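PDB 3GGD: SAM-dependent methyltransferase from Anabaena variabilis ATCC 29413, which binds S-adenosyl-L-homocysteine and probably transfers methyl groups from S-adenosyl-L-methionine to an acceptor that remains unidentified. Local coordinates for residues W35-N38 against V39-V43; T71-L74 against S75-F78; I128-R131 against T132-H136. All coordinates share one frame; numbering follows the deposited sequence.

Contact 1 (W35-N38 against V39-V43). With SAH (S-adenosyl-L-homocysteine), chain E; EDO (1,2-ethanediol), chain K; EDO (1,2-ethanediol), chain L.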
loop_
_atom_site.group_PDB
_atom_site.type_symbol
_atom_site.label_atom_id
_atom_site.label_comp_id
_atom_site.label_asym_id
_atom_site.label_seq_id
_atom_site.Cartn_x
_atom_site.Cartn_y
_atom_site.Cartn_z
ATOM N N TRP A 35 -8.610 4.789 -2.860
ATOM C CA TRP A 35 -7.368 4.557 -3.619
ATOM C C TRP A 35 -7.517 3.583 -4.798
ATOM O O TRP A 35 -6.539 3.344 -5.525
ATOM C CB TRP A 35 -6.296 3.995 -2.695
ATOM C CG TRP A 35 -6.810 2.814 -1.944
ATOM C CD1 TRP A 35 -6.867 1.518 -2.376
ATOM C CD2 TRP A 35 -7.402 2.839 -0.653
ATOM N NE1 TRP A 35 -7.463 0.723 -1.401
ATOM C CE2 TRP A 35 -7.799 1.519 -0.339
ATOM C CE3 TRP A 35 -7.639 3.852 0.280
ATOM C CZ2 TRP A 35 -8.412 1.193 0.875
ATOM C CZ3 TRP A 35 -8.248 3.528 1.479
ATOM C CH2 TRP A 35 -8.628 2.209 1.758
ATOM N N ASP A 36 -8.719 3.072 -5.024
ATOM C CA ASP A 36 -8.894 1.953 -5.955
ATOM C C ASP A 36 -9.079 2.463 -7.400
ATOM O O ASP A 36 -10.119 2.283 -8.028
ATOM C CB ASP A 36 -10.061 1.080 -5.469
ATOM C CG ASP A 36 -10.132 -0.278 -6.154
ATOM O OD1 ASP A 36 -9.093 -0.766 -6.680
ATOM O OD2 ASP A 36 -11.227 -0.883 -6.119
ATOM N N ALA A 37 -8.050 3.139 -7.891
ATOM C CA ALA A 37 -8.023 3.677 -9.247
ATOM C C ALA A 37 -7.892 2.552 -10.283
ATOM O O ALA A 37 -7.308 1.526 -10.007
ATOM C CB ALA A 37 -6.807 4.654 -9.406
ATOM N N ASN A 38 -8.414 2.772 -11.481
ATOM C CA ASN A 38 -8.224 1.820 -12.554
ATOM C C ASN A 38 -6.722 1.615 -12.823
ATOM O O ASN A 38 -5.921 2.528 -12.617
ATOM C CB ASN A 38 -8.961 2.275 -13.806
ATOM C CG ASN A 38 -8.579 3.657 -14.234
ATOM O OD1 ASN A 38 -8.836 4.629 -13.516
ATOM N ND2 ASN A 38 -7.983 3.769 -15.421
ATOM N N VAL A 39 -6.351 0.397 -13.227
ATOM C CA VAL A 39 -4.935 0.014 -13.351
ATOM C C VAL A 39 -4.118 0.963 -14.237
ATOM O O VAL A 39 -2.933 1.197 -13.994
ATOM C CB VAL A 39 -4.792 -1.464 -13.835
ATOM C CG1 VAL A 39 -5.315 -2.420 -12.722
ATOM C CG2 VAL A 39 -5.481 -1.678 -15.240
ATOM N N GLU A 40 -4.749 1.506 -15.257
ATOM C CA GLU A 40 -4.069 2.409 -16.164
ATOM C C GLU A 40 -3.496 3.646 -15.473
ATOM O O GLU A 40 -2.557 4.228 -15.991
ATOM C CB GLU A 40 -4.954 2.820 -17.327
ATOM C CG GLU A 40 -5.391 1.662 -18.230
ATOM C CD GLU A 40 -6.658 0.921 -17.775
ATOM O OE1 GLU A 40 -7.186 1.254 -16.684
ATOM O OE2 GLU A 40 -7.146 0.019 -18.543
ATOM N N ARG A 41 -4.043 4.025 -14.314
ATOM C CA ARG A 41 -3.561 5.192 -13.565
ATOM C C ARG A 41 -2.805 4.740 -12.300
ATOM O O ARG A 41 -2.478 5.566 -11.451
ATOM C CB ARG A 41 -4.756 6.039 -13.062
ATOM C CG ARG A 41 -5.625 6.596 -14.108
ATOM C CD ARG A 41 -6.595 7.655 -13.574
ATOM N NE ARG A 41 -7.685 7.179 -12.708
ATOM C CZ ARG A 41 -7.987 7.654 -11.484
ATOM N NH1 ARG A 41 -7.286 8.646 -10.884
ATOM N NH2 ARG A 41 -9.046 7.136 -10.852
ATOM N N ALA A 42 -2.617 3.431 -12.126
ATOM C CA ALA A 42 -2.036 2.909 -10.911
ATOM C C ALA A 42 -0.852 1.980 -11.269
ATOM O O ALA A 42 0.227 2.461 -11.651
ATOM C CB ALA A 42 -3.110 2.214 -10.079
ATOM N N VAL A 43 -1.038 0.668 -11.176
ATOM C CA VAL A 43 0.064 -0.257 -11.455
ATOM C C VAL A 43 0.695 -0.165 -12.884
ATOM O O VAL A 43 1.886 -0.454 -13.078
ATOM C CB VAL A 43 -0.348 -1.742 -11.108
ATOM C CG1 VAL A 43 -1.435 -2.244 -12.096
ATOM C CG2 VAL A 43 0.926 -2.670 -11.008
HETATM N N SAH E . -2.248 -1.838 -2.166
HETATM C CA SAH E . -3.729 -1.763 -2.266
HETATM C CB SAH E . -4.415 -1.291 -0.966
HETATM C CG SAH E . -4.002 0.054 -0.341
HETATM S SD SAH E . -4.974 0.486 1.114
HETATM C C SAH E . -4.170 -0.871 -3.417
HETATM O O SAH E . -5.322 -0.995 -3.905
HETATM O OXT SAH E . -3.415 -0.007 -3.861
HETATM C "C5'" SAH E . -3.914 -0.097 2.407
HETATM C "C4'" SAH E . -4.003 -1.638 2.610
HETATM O "O4'" SAH E . -3.090 -2.045 3.657
HETATM C "C3'" SAH E . -5.368 -2.199 3.049
HETATM O "O3'" SAH E . -5.821 -3.248 2.210
HETATM C "C2'" SAH E . -5.122 -2.749 4.448
HETATM O "O2'" SAH E . -6.010 -3.801 4.880
HETATM C "C1'" SAH E . -3.654 -3.127 4.384
HETATM N N9 SAH E . -3.018 -3.263 5.700
HETATM C C8 SAH E . -3.196 -2.406 6.743
HETATM N N7 SAH E . -2.450 -2.796 7.789
HETATM C C5 SAH E . -1.794 -3.932 7.403
HETATM C C6 SAH E . -0.896 -4.870 8.067
HETATM N N6 SAH E . -0.599 -4.597 9.359
HETATM N N1 SAH E . -0.438 -5.946 7.410
HETATM C C2 SAH E . -0.814 -6.174 6.111
HETATM N N3 SAH E . -1.648 -5.353 5.472
HETATM C C4 SAH E . -2.178 -4.261 6.056
HETATM C C1 EDO K . -11.096 0.405 -10.525
HETATM O O1 EDO K . -10.897 0.012 -11.875
HETATM C C2 EDO K . -10.954 -0.881 -9.747
HETATM O O2 EDO K . -12.172 -1.200 -9.066
HETATM C C1 EDO L . -0.388 6.024 -8.608
HETATM O O1 EDO L . -1.802 5.764 -8.663
HETATM C C2 EDO L . 0.462 4.791 -9.030
HETATM O O2 EDO L . 0.075 3.540 -8.381
HETATM O O HOH W 1 -10.923 5.114 -11.538
#
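N38 bonds to the turn that follows it through its side-chain amide and its backbone carbonyl. OD1 of N38 accepts from NE of R41 at 2.9 Å, lying close to the guanidinium plane, while ND2 of N38 makes a nearly straight bond (167°) to OE1 of E40, 2.9 Å away, on its anti side but well out of the carboxylate plane. With CG of N38 placed between backbone N and carbonyl carbon (chi1 55°), the amide faces these two residues. A water widens the link, donating to OD1 of N38 and accepting from NH2 of R41. On the backbone, N of R41 donates to O of N38 at 2.9 Å, bracing the 3-10 segment 39-41; A42 then occupies the N-cap position of helix 43-50. The loop borders the cofactor pocket of a Rossmann-like methyltransferase fold. Packing is sparse: CB of A37 lies over one guanidinium face of R41, 3.6 Å from NH2. NH1 of R41 is hydrogen-bonded to Q222 and the backbone of S223. A leucine in place of R41 would probably leave OD1 of N38 and Q222 without their guanidinium donor. Nearer the pocket, SD of S-adenosyl-L-homocysteine sits over one face of the W35 indole, 3.3 Å from CE2.

Contact 2 (T71-L74 against S75-F78); sequences TKFL and SQFF
F73 and F77, one helical turn apart, make the tightest side-chain approach: CE1 of F77 stands over one face of the F73 ring, toward its rim, 3.2 Å from CZ of F73. The planes are 31° apart, and F73 also packs on V43, V44 and L47 of helix 43-50. L74 and F78 are buried too, both against L60, as befits a helix in the beta-alpha-beta unit of strands 60-63 and 81-85. S75 is equally enclosed: chi1 of 80° sets its OG between backbone N and carbonyl carbon, from where it donates to O of K72 at 2.7 Å. The solvent side is looser. F77 is itself exposed despite its close ring contact, and the exposed Q76 runs past the K72 side chain with NE2 of Q76 4.1 Å from CE of K72, whose ammonium is engaged with the backbone of T99. In the backbone, i+3 bonds appear, from N of Q76 to O of F73 (2.9 Å) and from N of F77 to O of L74 (3.0 Å), the latter joined by the i+4 bond from N of F78. Since O of K72 receives merely weak bonds from the amides of S75 and Q76, the serine hydroxyl supplements them while satisfying its own buried donor.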
loop_
_atom_site.group_PDB
_atom_site.type_symbol
_atom_site.label_atom_id
_atom_site.label_comp_id
_atom_site.label_asym_id
_atom_site.label_seq_id
_atom_site.Cartn_x
_atom_site.Cartn_y
_atom_site.Cartn_z
ATOM N N THR A 71 -3.221 -6.446 -8.144
ATOM C CA THR A 71 -2.729 -7.806 -8.093
ATOM C C THR A 71 -3.078 -8.571 -9.355
ATOM O O THR A 71 -2.235 -9.266 -9.931
ATOM C CB THR A 71 -3.321 -8.547 -6.864
ATOM O OG1 THR A 71 -3.353 -7.657 -5.736
ATOM C CG2 THR A 71 -2.508 -9.815 -6.523
ATOM N N LYS A 72 -4.318 -8.444 -9.792
ATOM C CA LYS A 72 -4.750 -9.095 -11.028
ATOM C C LYS A 72 -3.874 -8.705 -12.245
ATOM O O LYS A 72 -3.482 -9.557 -13.050
ATOM C CB LYS A 72 -6.200 -8.728 -11.265
ATOM C CG LYS A 72 -6.890 -9.308 -12.551
ATOM C CD LYS A 72 -6.911 -10.813 -12.569
ATOM C CE LYS A 72 -7.871 -11.334 -13.662
ATOM N NZ LYS A 72 -7.602 -12.777 -13.814
ATOM N N PHE A 73 -3.593 -7.412 -12.392
ATOM C CA PHE A 73 -2.724 -6.965 -13.451
ATOM C C PHE A 73 -1.303 -7.566 -13.298
ATOM O O PHE A 73 -0.721 -8.095 -14.244
ATOM C CB PHE A 73 -2.738 -5.426 -13.516
ATOM C CG PHE A 73 -1.708 -4.836 -14.439
ATOM C CD1 PHE A 73 -0.372 -4.700 -14.020
ATOM C CD2 PHE A 73 -2.048 -4.422 -15.708
ATOM C CE1 PHE A 73 0.583 -4.152 -14.859
ATOM C CE2 PHE A 73 -1.084 -3.864 -16.545
ATOM C CZ PHE A 73 0.217 -3.736 -16.116
ATOM N N LEU A 74 -0.739 -7.477 -12.108
ATOM C CA LEU A 74 0.580 -8.043 -11.878
ATOM C C LEU A 74 0.632 -9.512 -12.320
ATOM O O LEU A 74 1.613 -9.970 -12.898
ATOM C CB LEU A 74 0.960 -7.926 -10.386
ATOM C CG LEU A 74 1.264 -6.500 -9.919
ATOM C CD1 LEU A 74 1.469 -6.468 -8.388
ATOM C CD2 LEU A 74 2.499 -5.885 -10.676
ATOM N N SER A 75 -0.460 -10.244 -12.084
ATOM C CA SER A 75 -0.476 -11.678 -12.366
ATOM C C SER A 75 -0.451 -11.933 -13.853
ATOM O O SER A 75 -0.120 -13.022 -14.283
ATOM C CB SER A 75 -1.706 -12.349 -11.742
ATOM O OG SER A 75 -2.874 -12.153 -12.523
ATOM N N GLN A 76 -0.838 -10.949 -14.652
ATOM C CA GLN A 76 -0.812 -11.106 -16.129
ATOM C C GLN A 76 0.636 -10.974 -16.650
ATOM O O GLN A 76 0.976 -11.466 -17.694
ATOM C CB GLN A 76 -1.802 -10.120 -16.772
ATOM C CG GLN A 76 -3.263 -10.551 -16.467
ATOM C CD GLN A 76 -4.319 -9.406 -16.423
ATOM O OE1 GLN A 76 -3.992 -8.232 -16.162
ATOM N NE2 GLN A 76 -5.609 -9.766 -16.650
ATOM N N PHE A 77 1.511 -10.380 -15.845
ATOM C CA PHE A 77 2.896 -10.129 -16.258
ATOM C C PHE A 77 3.924 -11.012 -15.543
ATOM O O PHE A 77 4.973 -11.252 -16.073
ATOM C CB PHE A 77 3.260 -8.631 -16.006
ATOM C CG PHE A 77 2.633 -7.690 -17.006
ATOM C CD1 PHE A 77 1.310 -7.295 -16.871
ATOM C CD2 PHE A 77 3.358 -7.247 -18.116
ATOM C CE1 PHE A 77 0.719 -6.457 -17.813
ATOM C CE2 PHE A 77 2.780 -6.431 -19.047
ATOM C CZ PHE A 77 1.461 -6.031 -18.915
ATOM N N PHE A 78 3.648 -11.440 -14.316
ATOM C CA PHE A 78 4.602 -12.248 -13.546
ATOM C C PHE A 78 4.091 -13.669 -13.392
ATOM O O PHE A 78 2.889 -13.869 -13.219
ATOM C CB PHE A 78 4.819 -11.653 -12.162
ATOM C CG PHE A 78 5.606 -10.396 -12.170
ATOM C CD1 PHE A 78 4.985 -9.169 -12.401
ATOM C CD2 PHE A 78 6.966 -10.423 -11.968
ATOM C CE1 PHE A 78 5.698 -7.994 -12.421
ATOM C CE2 PHE A 78 7.719 -9.231 -11.980
ATOM C CZ PHE A 78 7.070 -8.010 -12.222
#

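Contact 3 (I128-R131 against T132-H136). With SAH (S-adenosyl-L-homocysteine), chain E; EDO (1,2-ethanediol), chain L.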
loop_
_atom_site.group_PDB
_atom_site.type_symbol
_atom_site.label_atom_id
_atom_site.label_comp_id
_atom_site.label_asym_id
_atom_site.label_seq_id
_atom_site.Cartn_x
_atom_site.Cartn_y
_atom_site.Cartn_z
ATOM N N ILE A 128 8.813 -7.516 -3.943
ATOM C CA ILE A 128 7.604 -6.896 -3.364
ATOM C C ILE A 128 7.141 -5.676 -4.133
ATOM O O ILE A 128 7.946 -4.795 -4.491
ATOM C CB ILE A 128 7.794 -6.467 -1.875
ATOM C CG1 ILE A 128 8.033 -7.684 -0.980
ATOM C CG2 ILE A 128 6.550 -5.692 -1.348
ATOM C CD1 ILE A 128 8.450 -7.360 0.458
ATOM N N TYR A 129 5.837 -5.658 -4.410
ATOM C CA TYR A 129 5.125 -4.488 -4.876
ATOM C C TYR A 129 4.231 -4.040 -3.721
ATOM O O TYR A 129 3.434 -4.840 -3.188
ATOM C CB TYR A 129 4.231 -4.834 -6.083
ATOM C CG TYR A 129 3.322 -3.710 -6.540
ATOM C CD1 TYR A 129 3.792 -2.694 -7.348
ATOM C CD2 TYR A 129 1.984 -3.658 -6.149
ATOM C CE1 TYR A 129 2.936 -1.661 -7.790
ATOM C CE2 TYR A 129 1.119 -2.665 -6.612
ATOM C CZ TYR A 129 1.602 -1.654 -7.429
ATOM O OH TYR A 129 0.774 -0.631 -7.877
HETATM N N MSE A 130 4.377 -2.782 -3.314
HETATM C CA MSE A 130 3.540 -2.245 -2.265
HETATM C C MSE A 130 3.024 -0.854 -2.621
HETATM O O MSE A 130 3.789 0.113 -2.759
HETATM C CB MSE A 130 4.298 -2.198 -0.938
HETATM C CG MSE A 130 3.412 -1.793 0.230
HETATM SE SE MSE A 130 4.411 -1.937 1.970
HETATM C CE MSE A 130 5.487 -0.488 1.706
ATOM N N ARG A 131 1.708 -0.753 -2.735
ATOM C CA ARG A 131 1.049 0.502 -3.090
ATOM C C ARG A 131 0.261 1.012 -1.868
ATOM O O ARG A 131 -0.793 0.465 -1.483
ATOM C CB ARG A 131 0.133 0.281 -4.297
ATOM C CG ARG A 131 -0.529 1.574 -4.781
ATOM C CD ARG A 131 -1.345 1.334 -6.076
ATOM N NE ARG A 131 -1.916 2.578 -6.594
ATOM C CZ ARG A 131 -3.142 2.998 -6.328
ATOM N NH1 ARG A 131 -3.933 2.275 -5.558
ATOM N NH2 ARG A 131 -3.585 4.133 -6.860
ATOM N N THR A 132 0.789 2.071 -1.283
ATOM C CA THR A 132 0.263 2.705 -0.097
ATOM C C THR A 132 0.070 1.741 1.055
ATOM O O THR A 132 -1.008 1.626 1.629
ATOM C CB THR A 132 -0.966 3.573 -0.389
ATOM O OG1 THR A 132 -1.940 2.856 -1.175
ATOM C CG2 THR A 132 -0.511 4.884 -1.140
ATOM N N GLY A 133 1.138 1.040 1.404
ATOM C CA GLY A 133 1.090 0.138 2.546
ATOM C C GLY A 133 1.751 0.684 3.787
ATOM O O GLY A 133 1.637 0.079 4.845
ATOM N N PHE A 134 2.386 1.860 3.712
ATOM C CA PHE A 134 3.194 2.347 4.839
ATOM C C PHE A 134 2.733 3.676 5.466
ATOM O O PHE A 134 2.818 3.861 6.691
ATOM C CB PHE A 134 4.635 2.525 4.343
ATOM C CG PHE A 134 5.706 1.867 5.225
ATOM C CD1 PHE A 134 5.746 2.065 6.575
ATOM C CD2 PHE A 134 6.718 1.125 4.649
ATOM C CE1 PHE A 134 6.744 1.493 7.358
ATOM C CE2 PHE A 134 7.728 0.532 5.430
ATOM C CZ PHE A 134 7.724 0.724 6.790
ATOM N N HIS A 135 2.269 4.611 4.630
ATOM C CA HIS A 135 2.059 5.994 5.081
ATOM C C HIS A 135 1.000 6.079 6.184
ATOM O O HIS A 135 1.109 6.913 7.083
ATOM C CB HIS A 135 1.674 6.882 3.909
ATOM C CG HIS A 135 0.269 6.656 3.443
ATOM N ND1 HIS A 135 -0.802 7.357 3.948
ATOM C CD2 HIS A 135 -0.246 5.771 2.560
ATOM C CE1 HIS A 135 -1.919 6.924 3.389
ATOM N NE2 HIS A 135 -1.613 5.951 2.554
ATOM N N HIS A 136 0.007 5.188 6.156
ATOM C CA HIS A 136 -1.052 5.210 7.173
ATOM C C HIS A 136 -0.676 4.480 8.465
ATOM O O HIS A 136 -1.430 4.548 9.455
ATOM C CB HIS A 136 -2.334 4.593 6.605
ATOM C CG HIS A 136 -2.110 3.234 6.044
ATOM N ND1 HIS A 136 -2.005 2.107 6.839
ATOM C CD2 HIS A 136 -1.943 2.820 4.765
ATOM C CE1 HIS A 136 -1.783 1.060 6.065
ATOM N NE2 HIS A 136 -1.730 1.470 4.809
HETATM N N SAH E . -2.248 -1.838 -2.166
HETATM C CA SAH E . -3.729 -1.763 -2.266
HETATM C CB SAH E . -4.415 -1.291 -0.966
HETATM C CG SAH E . -4.002 0.054 -0.341
HETATM S SD SAH E . -4.974 0.486 1.114
HETATM C C SAH E . -4.170 -0.871 -3.417
HETATM O O SAH E . -5.322 -0.995 -3.905
HETATM O OXT SAH E . -3.415 -0.007 -3.861
HETATM C "C5'" SAH E . -3.914 -0.097 2.407
HETATM C "C4'" SAH E . -4.003 -1.638 2.610
HETATM O "O4'" SAH E . -3.090 -2.045 3.657
HETATM C "C3'" SAH E . -5.368 -2.199 3.049
HETATM O "O3'" SAH E . -5.821 -3.248 2.210
HETATM C "C2'" SAH E . -5.122 -2.749 4.448
HETATM O "O2'" SAH E . -6.010 -3.801 4.880
HETATM C "C1'" SAH E . -3.654 -3.127 4.384
HETATM N N9 SAH E . -3.018 -3.263 5.700
HETATM C C8 SAH E . -3.196 -2.406 6.743
HETATM N N7 SAH E . -2.450 -2.796 7.789
HETATM C C5 SAH E . -1.794 -3.932 7.403
HETATM C C6 SAH E . -0.896 -4.870 8.067
HETATM N N6 SAH E . -0.599 -4.597 9.359
HETATM N N1 SAH E . -0.438 -5.946 7.410
HETATM C C2 SAH E . -0.814 -6.174 6.111
HETATM N N3 SAH E . -1.648 -5.353 5.472
HETATM C C4 SAH E . -2.178 -4.261 6.056
HETATM C C1 EDO L . -0.388 6.024 -8.608
HETATM O O1 EDO L . -1.802 5.764 -8.663
HETATM C C2 EDO L . 0.462 4.791 -9.030
HETATM O O2 EDO L . 0.075 3.540 -8.381
#
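The selenomethionine M130 reaches past G133 to F134, its terminal CE coming within 3.6 Å of CD2 of F134. The chain is extended until its last bond, where a bend (chi3 72°) swings CE to the phenyl group. On the way CG of M130 lies 3.8 Å from CA of G133, and a CB on G133 would clash with it. Polar contacts gather on R131 and T132. OG1 of T132 donates to O of R131 at 2.7 Å, approaching from well above the carbonyl plane, and that same oxygen accepts the amino group N of S-adenosyl-L-homocysteine at 2.8 Å. These residues mark the C-terminal end of a parallel strand of the Rossmann-like sheet, where the chain leaves to line the cofactor pocket; E163, on the adjacent strand, binds the amides of G133, F134 and H135. R131 also binds the ligand carboxylate: its chain runs extended from CG to NE, and NH1 meets OXT, 2.9 Å away, while bonding to O of W35 as well. NE and NH2 hold an ethanediol, probably from the crystallisation liquor, NE donating to its O2 at 2.8 Å. NE2 of H136 makes a weak bond to O of T132 (3.3 Å) and lies 3.6 Å from C5' of the ligand.

The three contacts show how local chemistry follows place in the fold. Contact 3 is buried near the centre of the chain, at the end of a sheet strand, and its carbonyl and guanidinium bind the cofactor. Contacts 1 and 2 are partly buried and lie farther out: the former is a polar loop knotted by side-chain hydrogen bonds, the latter a helix end governed by backbone bonds and phenyl packing. V43 ties them together, its methyls packing on F73 and L74. Contacts 1 and 3 share the cofactor and one ethanediol, and the A42 methyl packs on R131. Contact 2 meets contact 3 by apolar packing, L74 on Y129.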